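Local coordinates for novel immune-type receptor 11 (Ictalurus punctatus, PDB 2QTE), which is probably a cell-surface immune receptor of a bony fish with a V-type immunoglobulin domain, from a family in which one receptor mediates allogeneic recognition, at residues 44-49 against 65-70. The protein carries 1 engineered substitution. Sequence-based numbering, arbitrary orientation.
Sequences QYFVRY and SRFSMT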
loop_
_atom_site.group_PDB
_atom_site.type_symbol
_atom_site.label_atom_id
_atom_site.label_comp_id
_atom_site.label_asym_id
_atom_site.label_seq_id
_atom_site.Cartn_x
_atom_site.Cartn_y
_atom_site.Cartn_z
ATOM N N GLN A 44 3.643 -3.012 -4.539
ATOM C CA GLN A 44 3.548 -4.432 -4.840
ATOM C C GLN A 44 4.083 -5.281 -3.697
ATOM O O GLN A 44 5.091 -4.960 -3.156
ATOM C CB GLN A 44 4.471 -4.720 -6.004
ATOM C CG GLN A 44 3.809 -5.007 -7.296
ATOM C CD GLN A 44 4.869 -5.134 -8.318
ATOM O OE1 GLN A 44 5.452 -4.129 -8.722
ATOM N NE2 GLN A 44 5.231 -6.378 -8.664
ATOM N N TYR A 45 3.450 -6.409 -3.426
ATOM C CA TYR A 45 4.002 -7.451 -2.572
ATOM C C TYR A 45 5.441 -7.789 -2.965
ATOM O O TYR A 45 5.734 -8.082 -4.129
ATOM C CB TYR A 45 3.109 -8.714 -2.662
ATOM C CG TYR A 45 3.817 -10.043 -2.441
ATOM C CD1 TYR A 45 4.275 -10.414 -1.187
ATOM C CD2 TYR A 45 3.989 -10.944 -3.486
ATOM C CE1 TYR A 45 4.920 -11.642 -1.009
ATOM C CE2 TYR A 45 4.616 -12.149 -3.308
ATOM C CZ TYR A 45 5.083 -12.488 -2.070
ATOM O OH TYR A 45 5.720 -13.712 -1.904
ATOM N N PHE A 46 6.320 -7.737 -1.964
ATOM C CA PHE A 46 7.758 -7.842 -2.151
ATOM C C PHE A 46 8.291 -9.114 -1.575
ATOM O O PHE A 46 9.029 -9.849 -2.239
ATOM C CB PHE A 46 8.455 -6.614 -1.516
ATOM C CG PHE A 46 9.922 -6.564 -1.741
ATOM C CD1 PHE A 46 10.438 -6.740 -3.007
ATOM C CD2 PHE A 46 10.800 -6.320 -0.688
ATOM C CE1 PHE A 46 11.825 -6.705 -3.221
ATOM C CE2 PHE A 46 12.179 -6.278 -0.891
ATOM C CZ PHE A 46 12.680 -6.444 -2.157
ATOM N N VAL A 47 7.952 -9.368 -0.309
ATOM C CA VAL A 47 8.441 -10.545 0.415
ATOM C C VAL A 47 7.460 -10.862 1.532
ATOM O O VAL A 47 7.015 -9.967 2.191
ATOM C CB VAL A 47 9.912 -10.363 0.958
ATOM C CG1 VAL A 47 10.063 -9.124 1.812
ATOM C CG2 VAL A 47 10.371 -11.562 1.731
ATOM N N ARG A 48 7.094 -12.130 1.702
ATOM C CA ARG A 48 6.121 -12.520 2.705
ATOM C C ARG A 48 6.718 -13.420 3.776
ATOM O O ARG A 48 7.733 -14.078 3.571
ATOM C CB ARG A 48 4.864 -13.171 2.094
ATOM C CG ARG A 48 5.113 -14.442 1.343
ATOM C CD ARG A 48 3.890 -14.791 0.465
ATOM N NE ARG A 48 4.180 -15.873 -0.481
ATOM C CZ ARG A 48 3.946 -17.160 -0.260
ATOM N NH1 ARG A 48 4.257 -18.052 -1.195
ATOM N NH2 ARG A 48 3.401 -17.555 0.885
ATOM N N TYR A 49 6.080 -13.423 4.933
ATOM C CA TYR A 49 6.390 -14.428 5.936
ATOM C C TYR A 49 6.074 -15.807 5.361
ATOM O O TYR A 49 5.146 -15.976 4.563
ATOM C CB TYR A 49 5.594 -14.163 7.209
ATOM C CG TYR A 49 5.822 -15.208 8.241
ATOM C CD1 TYR A 49 5.155 -16.436 8.167
ATOM C CD2 TYR A 49 6.737 -14.994 9.279
ATOM C CE1 TYR A 49 5.377 -17.432 9.107
ATOM C CE2 TYR A 49 6.960 -15.968 10.246
ATOM C CZ TYR A 49 6.267 -17.193 10.149
ATOM O OH TYR A 49 6.487 -18.172 11.086
ATOM N N SER A 65 19.951 -11.144 -4.616
ATOM C CA SER A 65 20.402 -11.764 -3.393
ATOM C C SER A 65 21.051 -10.770 -2.429
ATOM O O SER A 65 21.610 -11.190 -1.409
ATOM C CB SER A 65 21.355 -12.901 -3.752
ATOM O OG SER A 65 20.549 -14.008 -4.150
ATOM N N ARG A 66 20.965 -9.455 -2.733
ATOM C CA ARG A 66 21.353 -8.414 -1.759
ATOM C C ARG A 66 20.361 -8.311 -0.591
ATOM O O ARG A 66 20.761 -7.903 0.493
ATOM C CB ARG A 66 21.552 -7.035 -2.406
ATOM C CG ARG A 66 22.885 -6.928 -3.268
ATOM C CD ARG A 66 22.971 -5.642 -4.119
ATOM N NE ARG A 66 21.667 -5.398 -4.680
ATOM C CZ ARG A 66 20.906 -4.364 -4.357
ATOM N NH1 ARG A 66 19.684 -4.275 -4.900
ATOM N NH2 ARG A 66 21.365 -3.431 -3.522
ATOM N N PHE A 67 19.089 -8.653 -0.840
ATOM C CA PHE A 67 18.039 -8.616 0.178
ATOM C C PHE A 67 17.986 -9.896 0.981
ATOM O O PHE A 67 18.224 -10.988 0.445
ATOM C CB PHE A 67 16.653 -8.357 -0.442
ATOM C CG PHE A 67 16.508 -6.957 -1.054
ATOM C CD1 PHE A 67 17.209 -6.610 -2.213
ATOM C CD2 PHE A 67 15.701 -6.027 -0.479
ATOM C CE1 PHE A 67 17.086 -5.286 -2.782
ATOM C CE2 PHE A 67 15.547 -4.724 -1.025
ATOM C CZ PHE A 67 16.237 -4.356 -2.169
ATOM N N SER A 68 17.624 -9.758 2.257
ATOM C CA SER A 68 17.415 -10.890 3.166
ATOM C C SER A 68 16.491 -10.364 4.223
ATOM O O SER A 68 16.051 -9.211 4.148
ATOM C CB SER A 68 18.709 -11.379 3.815
ATOM O OG SER A 68 19.374 -10.350 4.516
ATOM N N MET A 69 16.144 -11.209 5.175
ATOM C CA MET A 69 15.339 -10.779 6.303
ATOM C C MET A 69 15.852 -11.425 7.563
ATOM O O MET A 69 16.523 -12.453 7.526
ATOM C CB MET A 69 13.877 -11.197 6.110
ATOM C CG MET A 69 13.137 -10.488 5.006
ATOM S SD MET A 69 11.340 -10.537 5.133
ATOM C CE MET A 69 11.196 -9.419 6.501
ATOM N N THR A 70 15.544 -10.777 8.678
ATOM C CA THR A 70 15.680 -11.352 9.991
ATOM C C THR A 70 14.271 -11.642 10.481
ATOM O O THR A 70 13.474 -10.711 10.713
ATOM C CB THR A 70 16.420 -10.354 10.857
ATOM O OG1 THR A 70 17.723 -10.155 10.277
ATOM C CG2 THR A 70 16.578 -10.857 12.322
#
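Phe46 drives the rim of its ring into one face of Phe67, an offset edge-to-face pair with planes at 80° and centroids 5.2 Å apart. The leading atom is Phe46 CZ, 3.5 Å from Phe67 CD2 and displaced toward that ring's rim. With CG anti to the backbone N (chi1 -175°), Phe46 carries its ring toward strand 67-71. Beside this pair, Val47 CG2 rests 3.7 Å from Met69 SD and Val47 CG1 lies 3.8 Å from the same sulfur, which thus touches both branches of the valine. No hydrogen bond joins the segments, and Val47 and Met69, the nearest backbone pair, keep their CA atoms 9.1 Å apart: the contact is made by side chains between two sheets. Two consecutive residues can point inward because Phe46 and Val47 form a classic beta bulge opposite Trp34.

All four touching residues are buried, whereas Arg48 and Ser68 turn away from the interface and remain partly exposed; Arg48 packs on Ile99 of the second subunit. In this V-set beta-sandwich, Phe58 and Phe62 extend the aromatic cluster, Trp34 of strand 32-37 touches Val47 and Met69, and strand 76-80 flanks strand 67-71 with Ile80 against Phe67 and Phe76 against Met69.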